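Long-range contact in betaine aldehyde dehydrogenase (Staphylococcus aureus subsp. aureus COL, PDB 4QTO), which catalyses the NAD-dependent oxidation of betaine aldehyde to glycine betaine, as an enzyme of the aldehyde dehydrogenase family: residues L31-E43 with E221-L234. Residues are numbered along the deposited sequence; the frame is centred on the assembly and turned at random.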
ATOM      1  N   LEU A  31     -19.661 -15.294 -37.153  1.00 17.18           N
ATOM      2  CA  LEU A  31     -19.948 -14.949 -35.754  1.00 15.98           C
ATOM      3  C   LEU A  31     -21.087 -15.791 -35.166  1.00 15.03           C
ATOM      4  O   LEU A  31     -22.099 -16.070 -35.841  1.00 14.59           O
ATOM      5  CB  LEU A  31     -20.313 -13.482 -35.656  1.00 15.04           C
ATOM      6  CG  LEU A  31     -20.463 -12.897 -34.251  1.00 14.43           C
ATOM      7  CD1 LEU A  31     -19.110 -12.891 -33.519  1.00 15.28           C
ATOM      8  CD2 LEU A  31     -21.023 -11.503 -34.349  1.00 16.27           C
ATOM      9  N   SER A  32     -20.912 -16.228 -33.921  0.50 15.06           N
ATOM     10  CA  SER A  32     -21.950 -16.993 -33.239  0.50 14.10           C
ATOM     11  C   SER A  32     -23.208 -16.162 -33.047  0.50 13.77           C
ATOM     12  O   SER A  32     -23.150 -14.941 -32.920  0.50 14.47           O
ATOM     13  CB  SER A  32     -21.463 -17.478 -31.881  0.50 14.35           C
ATOM     14  OG  SER A  32     -22.499 -18.149 -31.181  0.50 14.93           O
ATOM     15  N   GLN A  33     -24.345 -16.840 -33.032  0.50 14.06           N
ATOM     16  CA  GLN A  33     -25.636 -16.199 -32.828  0.50 14.50           C
ATOM     17  C   GLN A  33     -26.217 -16.567 -31.472  0.50 14.61           C
ATOM     18  O   GLN A  33     -27.329 -16.156 -31.144  0.50 15.33           O
ATOM     19  CB  GLN A  33     -26.607 -16.672 -33.901  0.50 16.00           C
ATOM     20  CG  GLN A  33     -26.243 -16.237 -35.313  0.50 16.55           C
ATOM     21  CD  GLN A  33     -27.231 -16.776 -36.337  0.50 17.75           C
ATOM     22  OE1 GLN A  33     -27.966 -16.013 -37.013  0.50 20.43           O
ATOM     23  NE2 GLN A  33     -27.325 -18.096 -36.405  0.50 17.83           N
ATOM     24  N   ARG A  34     -25.463 -17.342 -30.701  1.00 13.29           N
ATOM     25  CA  ARG A  34     -25.945 -17.930 -29.464  1.00 14.39           C
ATOM     26  C   ARG A  34     -25.367 -17.423 -28.168  1.00 14.10           C
ATOM     27  O   ARG A  34     -24.427 -16.655 -28.138  1.00 13.45           O
ATOM     28  CB  ARG A  34     -25.651 -19.447 -29.549  1.00 15.04           C
ATOM     29  CG  ARG A  34     -26.438 -20.173 -30.639  1.00 17.52           C
ATOM     30  CD  ARG A  34     -26.135 -21.644 -30.571  1.00 20.37           C
ATOM     31  NE  ARG A  34     -27.006 -22.395 -31.451  1.00 24.75           N
ATOM     32  CZ  ARG A  34     -27.187 -23.714 -31.359  1.00 29.14           C
ATOM     33  NH1 ARG A  34     -28.020 -24.326 -32.193  1.00 31.34           N
ATOM     34  NH2 ARG A  34     -26.565 -24.427 -30.430  1.00 28.58           N
ATOM     35  N   GLN A  35     -26.042 -17.820 -27.095  1.00 12.57           N
ATOM     36  CA  GLN A  35     -25.589 -17.542 -25.736  1.00 12.16           C
ATOM     37  C   GLN A  35     -24.473 -18.543 -25.435  1.00 11.37           C
ATOM     38  O   GLN A  35     -24.315 -19.552 -26.149  1.00 11.22           O
ATOM     39  CB  GLN A  35     -26.746 -17.777 -24.763  1.00 13.03           C
ATOM     40  CG  GLN A  35     -27.945 -16.911 -25.066  1.00 13.37           C
ATOM     41  CD  GLN A  35     -29.055 -17.055 -24.056  1.00 13.21           C
ATOM     42  OE1 GLN A  35     -29.248 -16.158 -23.231  1.00 14.42           O
ATOM     43  NE2 GLN A  35     -29.767 -18.178 -24.092  1.00 14.33           N
ATOM     44  N   TYR A  36     -23.718 -18.305 -24.361  1.00 10.81           N
ATOM     45  CA  TYR A  36     -22.653 -19.207 -23.943  1.00 10.98           C
ATOM     46  C   TYR A  36     -22.867 -19.550 -22.485  1.00 11.44           C
ATOM     47  O   TYR A  36     -22.701 -18.694 -21.623  1.00 11.58           O
ATOM     48  CB  TYR A  36     -21.264 -18.599 -24.164  1.00 10.82           C
ATOM     49  CG  TYR A  36     -20.119 -19.563 -23.947  1.00 11.21           C
ATOM     50  CD1 TYR A  36     -19.856 -20.568 -24.853  1.00 11.38           C
ATOM     51  CD2 TYR A  36     -19.300 -19.453 -22.845  1.00 11.35           C
ATOM     52  CE1 TYR A  36     -18.779 -21.425 -24.676  1.00 11.71           C
ATOM     53  CE2 TYR A  36     -18.221 -20.308 -22.666  1.00 11.93           C
ATOM     54  CZ  TYR A  36     -17.989 -21.294 -23.603  1.00 12.42           C
ATOM     55  OH  TYR A  36     -16.912 -22.187 -23.503  1.00 15.15           O
ATOM     56  N   ILE A  37     -23.326 -20.765 -22.213  1.00 11.92           N
ATOM     57  CA  ILE A  37     -23.677 -21.160 -20.879  1.00 12.41           C
ATOM     58  C   ILE A  37     -23.009 -22.477 -20.514  1.00 12.99           C
ATOM     59  O   ILE A  37     -23.158 -23.501 -21.222  1.00 12.99           O
ATOM     60  CB  ILE A  37     -25.224 -21.284 -20.725  1.00 12.90           C
ATOM     61  CG1 ILE A  37     -25.918 -19.984 -21.150  1.00 13.39           C
ATOM     62  CG2 ILE A  37     -25.570 -21.668 -19.292  1.00 13.62           C
ATOM     63  CD1 ILE A  37     -27.437 -20.001 -21.059  1.00 13.50           C
ATOM     64  N   ASP A  38     -22.245 -22.464 -19.442  1.00 12.88           N
ATOM     65  CA  ASP A  38     -21.620 -23.655 -18.934  1.00 14.12           C
ATOM     66  C   ASP A  38     -20.807 -24.390 -20.004  1.00 14.59           C
ATOM     67  O   ASP A  38     -20.952 -25.623 -20.211  1.00 15.04           O
ATOM     68  CB  ASP A  38     -22.685 -24.572 -18.305  1.00 15.87           C
ATOM     69  CG  ASP A  38     -22.115 -25.487 -17.228  1.00 17.66           C
ATOM     70  OD1 ASP A  38     -20.961 -25.311 -16.800  1.00 16.70           O
ATOM     71  OD2 ASP A  38     -22.872 -26.357 -16.760  1.00 18.23           O
ATOM     72  N   GLY A  39     -19.967 -23.626 -20.682  1.00 13.33           N
ATOM     73  CA  GLY A  39     -19.056 -24.160 -21.695  1.00 14.39           C
ATOM     74  C   GLY A  39     -19.653 -24.526 -23.048  1.00 14.86           C
ATOM     75  O   GLY A  39     -18.951 -25.163 -23.860  1.00 16.47           O
ATOM     76  N   GLU A  40     -20.909 -24.177 -23.303  1.00 14.28           N
ATOM     77  CA  GLU A  40     -21.562 -24.532 -24.549  1.00 15.21           C
ATOM     78  C   GLU A  40     -22.281 -23.355 -25.162  1.00 14.54           C
ATOM     79  O   GLU A  40     -22.902 -22.554 -24.428  1.00 14.19           O
ATOM     80  CB  GLU A  40     -22.612 -25.630 -24.304  1.00 18.41           C
ATOM     81  CG  GLU A  40     -22.032 -26.917 -23.722  1.00 23.50           C
ATOM     82  CD  GLU A  40     -21.047 -27.633 -24.647  1.00 30.89           C
ATOM     83  OE1 GLU A  40     -21.107 -27.422 -25.887  1.00 34.93           O
ATOM     84  OE2 GLU A  40     -20.242 -28.464 -24.130  1.00 40.91           O
ATOM     85  N   TRP A  41     -22.216 -23.262 -26.486  1.00 13.04           N
ATOM     86  CA  TRP A  41     -22.986 -22.263 -27.229  1.00 12.61           C
ATOM     87  C   TRP A  41     -24.407 -22.814 -27.372  1.00 13.49           C
ATOM     88  O   TRP A  41     -24.620 -23.864 -27.993  1.00 14.79           O
ATOM     89  CB  TRP A  41     -22.355 -21.969 -28.584  1.00 13.53           C
ATOM     90  CG  TRP A  41     -21.040 -21.274 -28.434  1.00 12.79           C
ATOM     91  CD1 TRP A  41     -19.787 -21.842 -28.400  1.00 13.81           C
ATOM     92  CD2 TRP A  41     -20.847 -19.865 -28.284  1.00 12.94           C
ATOM     93  NE1 TRP A  41     -18.840 -20.873 -28.244  1.00 13.40           N
ATOM     94  CE2 TRP A  41     -19.458 -19.648 -28.128  1.00 12.52           C
ATOM     95  CE3 TRP A  41     -21.720 -18.765 -28.204  1.00 12.48           C
ATOM     96  CZ2 TRP A  41     -18.910 -18.347 -27.943  1.00 13.52           C
ATOM     97  CZ3 TRP A  41     -21.177 -17.471 -28.046  1.00 12.71           C
ATOM     98  CH2 TRP A  41     -19.789 -17.282 -27.912  1.00 12.88           C
ATOM     99  N   VAL A  42     -25.378 -22.105 -26.803  1.00 14.00           N
ATOM    100  CA  VAL A  42     -26.744 -22.556 -26.772  1.00 15.47           C
ATOM    101  C   VAL A  42     -27.748 -21.486 -27.199  1.00 15.08           C
ATOM    102  O   VAL A  42     -27.556 -20.286 -26.983  1.00 14.72           O
ATOM    103  CB  VAL A  42     -27.148 -23.053 -25.373  1.00 16.22           C
ATOM    104  CG1 VAL A  42     -26.314 -24.257 -24.976  1.00 18.49           C
ATOM    105  CG2 VAL A  42     -26.997 -21.968 -24.316  1.00 16.49           C
ATOM    106  N   GLU A  43     -28.846 -21.927 -27.798  1.00 14.63           N
ATOM    107  CA  GLU A  43     -29.874 -20.971 -28.188  1.00 16.30           C
ATOM    108  C   GLU A  43     -30.724 -20.635 -26.945  1.00 14.98           C
ATOM    109  O   GLU A  43     -30.436 -21.095 -25.838  1.00 17.72           O
ATOM    110  CB  GLU A  43     -30.680 -21.466 -29.381  1.00 19.05           C
ATOM    111  CG  GLU A  43     -31.400 -22.716 -29.126  1.00 21.28           C
ATOM    112  CD  GLU A  43     -32.132 -23.239 -30.364  1.00 23.51           C
ATOM    113  OE1 GLU A  43     -32.768 -24.266 -30.196  1.00 24.17           O
ATOM    114  OE2 GLU A  43     -32.084 -22.658 -31.477  1.00 23.20           O
ATOM    115  N   GLU A 221     -13.049 -18.252 -25.013  1.00 10.97           N
ATOM    116  CA  GLU A 221     -13.123 -19.716 -25.127  1.00 11.44           C
ATOM    117  C   GLU A 221     -11.851 -20.308 -25.748  1.00 11.86           C
ATOM    118  O   GLU A 221     -11.386 -21.361 -25.323  1.00 12.12           O
ATOM    119  CB  GLU A 221     -14.355 -20.134 -25.935  1.00 12.36           C
ATOM    120  CG  GLU A 221     -14.454 -21.655 -26.128  1.00 13.22           C
ATOM    121  CD  GLU A 221     -15.724 -22.074 -26.832  1.00 14.44           C
ATOM    122  OE1 GLU A 221     -16.083 -21.425 -27.841  1.00 14.84           O
ATOM    123  OE2 GLU A 221     -16.339 -23.104 -26.366  1.00 15.79           O
ATOM    124  N   GLU A 222     -11.273 -19.621 -26.732  1.00 11.55           N
ATOM    125  CA  GLU A 222     -10.026 -20.061 -27.365  1.00 11.51           C
ATOM    126  C   GLU A 222      -8.857 -20.100 -26.371  1.00 11.43           C
ATOM    127  O   GLU A 222      -7.986 -20.950 -26.475  1.00 11.93           O
ATOM    128  CB  GLU A 222      -9.652 -19.120 -28.509  1.00 12.09           C
ATOM    129  CG  GLU A 222     -10.586 -19.130 -29.693  1.00 13.71           C
ATOM    130  CD  GLU A 222     -10.251 -18.064 -30.737  1.00 14.87           C
ATOM    131  OE1 GLU A 222      -9.236 -17.354 -30.599  1.00 16.37           O
ATOM    132  OE2 GLU A 222     -10.992 -17.981 -31.734  1.00 19.55           O
ATOM    133  N   VAL A 223      -8.830 -19.149 -25.450  1.00 11.06           N
ATOM    134  CA  VAL A 223      -7.808 -19.118 -24.393  1.00 11.26           C
ATOM    135  C   VAL A 223      -7.990 -20.291 -23.455  1.00 11.55           C
ATOM    136  O   VAL A 223      -7.022 -20.969 -23.083  1.00 11.97           O
ATOM    137  CB  VAL A 223      -7.881 -17.787 -23.615  1.00 10.80           C
ATOM    138  CG1 VAL A 223      -6.973 -17.831 -22.410  1.00 11.30           C
ATOM    139  CG2 VAL A 223      -7.520 -16.616 -24.522  1.00 10.88           C
ATOM    140  N   GLY A 224      -9.230 -20.536 -23.083  1.00 11.64           N
ATOM    141  CA  GLY A 224      -9.586 -21.641 -22.247  1.00 12.43           C
ATOM    142  C   GLY A 224      -9.756 -21.327 -20.784  1.00 12.51           C
ATOM    143  O   GLY A 224      -8.802 -20.965 -20.109  1.00 13.08           O
ATOM    144  N   PHE A 225     -10.993 -21.502 -20.313  1.00 12.19           N
ATOM    145  CA  PHE A 225     -11.356 -21.330 -18.908  1.00 13.14           C
ATOM    146  C   PHE A 225     -12.223 -22.495 -18.469  1.00 13.89           C
ATOM    147  O   PHE A 225     -12.946 -23.063 -19.296  1.00 14.76           O
ATOM    148  CB  PHE A 225     -12.088 -19.996 -18.678  1.00 12.78           C
ATOM    149  CG  PHE A 225     -11.238 -18.807 -19.000  1.00 12.22           C
ATOM    150  CD1 PHE A 225     -10.372 -18.289 -18.046  1.00 11.57           C
ATOM    151  CD2 PHE A 225     -11.215 -18.246 -20.281  1.00 11.97           C
ATOM    152  CE1 PHE A 225      -9.531 -17.248 -18.364  1.00 11.26           C
ATOM    153  CE2 PHE A 225     -10.374 -17.204 -20.606  1.00 11.93           C
ATOM    154  CZ  PHE A 225      -9.505 -16.697 -19.640  1.00 12.95           C
ATOM    155  N   PRO A 226     -12.202 -22.823 -17.165  1.00 13.75           N
ATOM    156  CA  PRO A 226     -12.998 -23.961 -16.719  1.00 14.98           C
ATOM    157  C   PRO A 226     -14.485 -23.752 -16.988  1.00 14.44           C
ATOM    158  O   PRO A 226     -14.989 -22.632 -16.974  1.00 14.57           O
ATOM    159  CB  PRO A 226     -12.690 -24.043 -15.221  1.00 16.53           C
ATOM    160  CG  PRO A 226     -11.333 -23.415 -15.092  1.00 15.43           C
ATOM    161  CD  PRO A 226     -11.359 -22.289 -16.086  1.00 14.84           C
ATOM    162  N   LYS A 227     -15.177 -24.841 -17.289  1.00 14.81           N
ATOM    163  CA  LYS A 227     -16.577 -24.822 -17.602  1.00 16.33           C
ATOM    164  C   LYS A 227     -17.377 -24.112 -16.505  1.00 14.74           C
ATOM    165  O   LYS A 227     -17.256 -24.464 -15.337  1.00 15.68           O
ATOM    166  CB  LYS A 227     -17.004 -26.280 -17.738  1.00 21.00           C
ATOM    167  CG  LYS A 227     -18.378 -26.509 -18.214  1.00 28.18           C
ATOM    168  CD  LYS A 227     -18.636 -28.012 -18.290  1.00 33.15           C
ATOM    169  CE  LYS A 227     -20.056 -28.273 -18.753  1.00 41.16           C
ATOM    170  NZ  LYS A 227     -20.370 -29.726 -18.757  1.00 49.69           N
ATOM    171  N   GLY A 228     -18.167 -23.117 -16.889  1.00 13.27           N
ATOM    172  CA  GLY A 228     -18.968 -22.334 -15.973  1.00 13.53           C
ATOM    173  C   GLY A 228     -18.314 -21.057 -15.471  1.00 12.66           C
ATOM    174  O   GLY A 228     -18.982 -20.205 -14.902  1.00 13.37           O
ATOM    175  N   THR A 229     -16.998 -20.902 -15.682  1.00 11.63           N
ATOM    176  CA  THR A 229     -16.292 -19.697 -15.215  1.00 11.94           C
ATOM    177  C   THR A 229     -16.766 -18.425 -15.929  1.00 11.04           C
ATOM    178  O   THR A 229     -16.840 -17.353 -15.317  1.00 11.09           O
ATOM    179  CB  THR A 229     -14.767 -19.830 -15.450  1.00 14.47           C
ATOM    180  OG1 THR A 229     -14.298 -20.963 -14.717  1.00 20.20           O
ATOM    181  CG2 THR A 229     -14.004 -18.612 -14.934  1.00 14.58           C
ATOM    182  N   ILE A 230     -17.055 -18.558 -17.223  1.00 11.01           N
ATOM    183  CA  ILE A 230     -17.570 -17.448 -18.022  1.00 10.13           C
ATOM    184  C   ILE A 230     -18.881 -17.866 -18.673  1.00  9.46           C
ATOM    185  O   ILE A 230     -19.034 -19.001 -19.144  1.00 10.87           O
ATOM    186  CB  ILE A 230     -16.562 -16.932 -19.073  1.00 11.19           C
ATOM    187  CG1 ILE A 230     -16.201 -18.002 -20.109  1.00 12.65           C
ATOM    188  CG2 ILE A 230     -15.327 -16.404 -18.374  1.00 13.05           C
ATOM    189  CD1 ILE A 230     -15.299 -17.499 -21.223  1.00 13.45           C
ATOM    190  N   ASN A 231     -19.860 -16.967 -18.675  1.00  9.12           N
ATOM    191  CA  ASN A 231     -21.141 -17.227 -19.288  1.00  9.70           C
ATOM    192  C   ASN A 231     -21.674 -15.919 -19.884  1.00  9.82           C
ATOM    193  O   ASN A 231     -21.473 -14.823 -19.306  1.00  9.34           O
ATOM    194  CB  ASN A 231     -22.172 -17.739 -18.280  1.00  9.93           C
ATOM    195  CG  ASN A 231     -21.680 -18.917 -17.454  1.00  9.38           C
ATOM    196  OD1 ASN A 231     -21.932 -20.083 -17.791  1.00 11.66           O
ATOM    197  ND2 ASN A 231     -20.952 -18.623 -16.394  1.00  9.02           N
ATOM    198  N   LEU A 232     -22.338 -16.046 -21.017  1.00  9.42           N
ATOM    199  CA  LEU A 232     -22.917 -14.943 -21.761  1.00  9.91           C
ATOM    200  C   LEU A 232     -24.402 -15.193 -21.977  1.00 10.60           C
ATOM    201  O   LEU A 232     -24.794 -16.191 -22.608  1.00 11.34           O
ATOM    202  CB  LEU A 232     -22.208 -14.823 -23.133  1.00 10.00           C
ATOM    203  CG  LEU A 232     -22.787 -13.838 -24.157  1.00 10.46           C
ATOM    204  CD1 LEU A 232     -22.734 -12.419 -23.653  1.00 10.83           C
ATOM    205  CD2 LEU A 232     -22.077 -13.941 -25.515  1.00 10.83           C
ATOM    206  N   ILE A 233     -25.220 -14.286 -21.468  1.00  9.88           N
ATOM    207  CA  ILE A 233     -26.660 -14.299 -21.683  1.00 11.53           C
ATOM    208  C   ILE A 233     -26.967 -13.177 -22.655  1.00 12.13           C
ATOM    209  O   ILE A 233     -26.371 -12.091 -22.565  1.00 12.89           O
ATOM    210  CB  ILE A 233     -27.390 -14.056 -20.354  1.00 11.69           C
ATOM    211  CG1 ILE A 233     -27.193 -15.248 -19.420  1.00 12.52           C
ATOM    212  CG2 ILE A 233     -28.880 -13.798 -20.573  1.00 12.84           C
ATOM    213  CD1 ILE A 233     -27.742 -16.558 -19.894  1.00 12.98           C
ATOM    214  N   LEU A 234     -27.911 -13.403 -23.557  1.00 12.23           N
ATOM    215  CA  LEU A 234     -28.286 -12.403 -24.520  1.00 12.47           C
ATOM    216  C   LEU A 234     -29.771 -12.136 -24.349  1.00 14.70           C
ATOM    217  O   LEU A 234     -30.568 -13.077 -24.330  1.00 15.32           O
ATOM    218  CB  LEU A 234     -28.027 -12.871 -25.941  1.00 13.14           C
ATOM    219  CG  LEU A 234     -26.575 -13.192 -26.321  1.00 12.66           C
ATOM    220  CD1 LEU A 234     -26.480 -13.804 -27.708  1.00 14.24           C
ATOM    221  CD2 LEU A 234     -25.683 -11.971 -26.239  1.00 12.84           C
TER
HETATM  222  O   HOH W   1     -18.373 -21.672 -19.299  1.00 16.03           O
HETATM  223  O   HOH W   2     -18.330 -24.949 -26.762  1.00 21.23           O
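Y36 and L232 pair as an antiparallel hydrogen-bonded bridge, Y36 N giving to L232 O at 2.9 Å and L232 N to Y36 O at 2.7 Å. Q35 OE1 accepts L234 N on a lone pair in its amide plane, at 3.1 Å, and N231 OD1 meets D38 N almost head-on to its C=O (161°, 2.9 Å). N231 ND2 is held by G228 O and L201 O, so its amide is fixed at both ends. Tight apolar contact follows where I37 CD1 meets I233 CD1 at 3.6 Å, while I230 CG1 touches the Y36 ring at CE2.

The other side is looser. E221, its CG turned opposite the backbone N (chi1 178°) and extended beyond, reaches from the end of helix 211-223 beside a bound PEG. W41 NE1 gives to OE1 at 2.8 Å; OE1 lies in the indole plane, whereas NE1 approaches syn, 35° out of the carboxylate plane. OE2 lies by Y36 OH and accepts from a water shared with G39 O. K227 lays its CG and CE against D38, whose carboxylate pairs with R81.

The N-terminal hairpin docks on the Rossmann-type domain, directional bonds setting its register and a carboxylate, probably ionised, gathering donors on the solvent side.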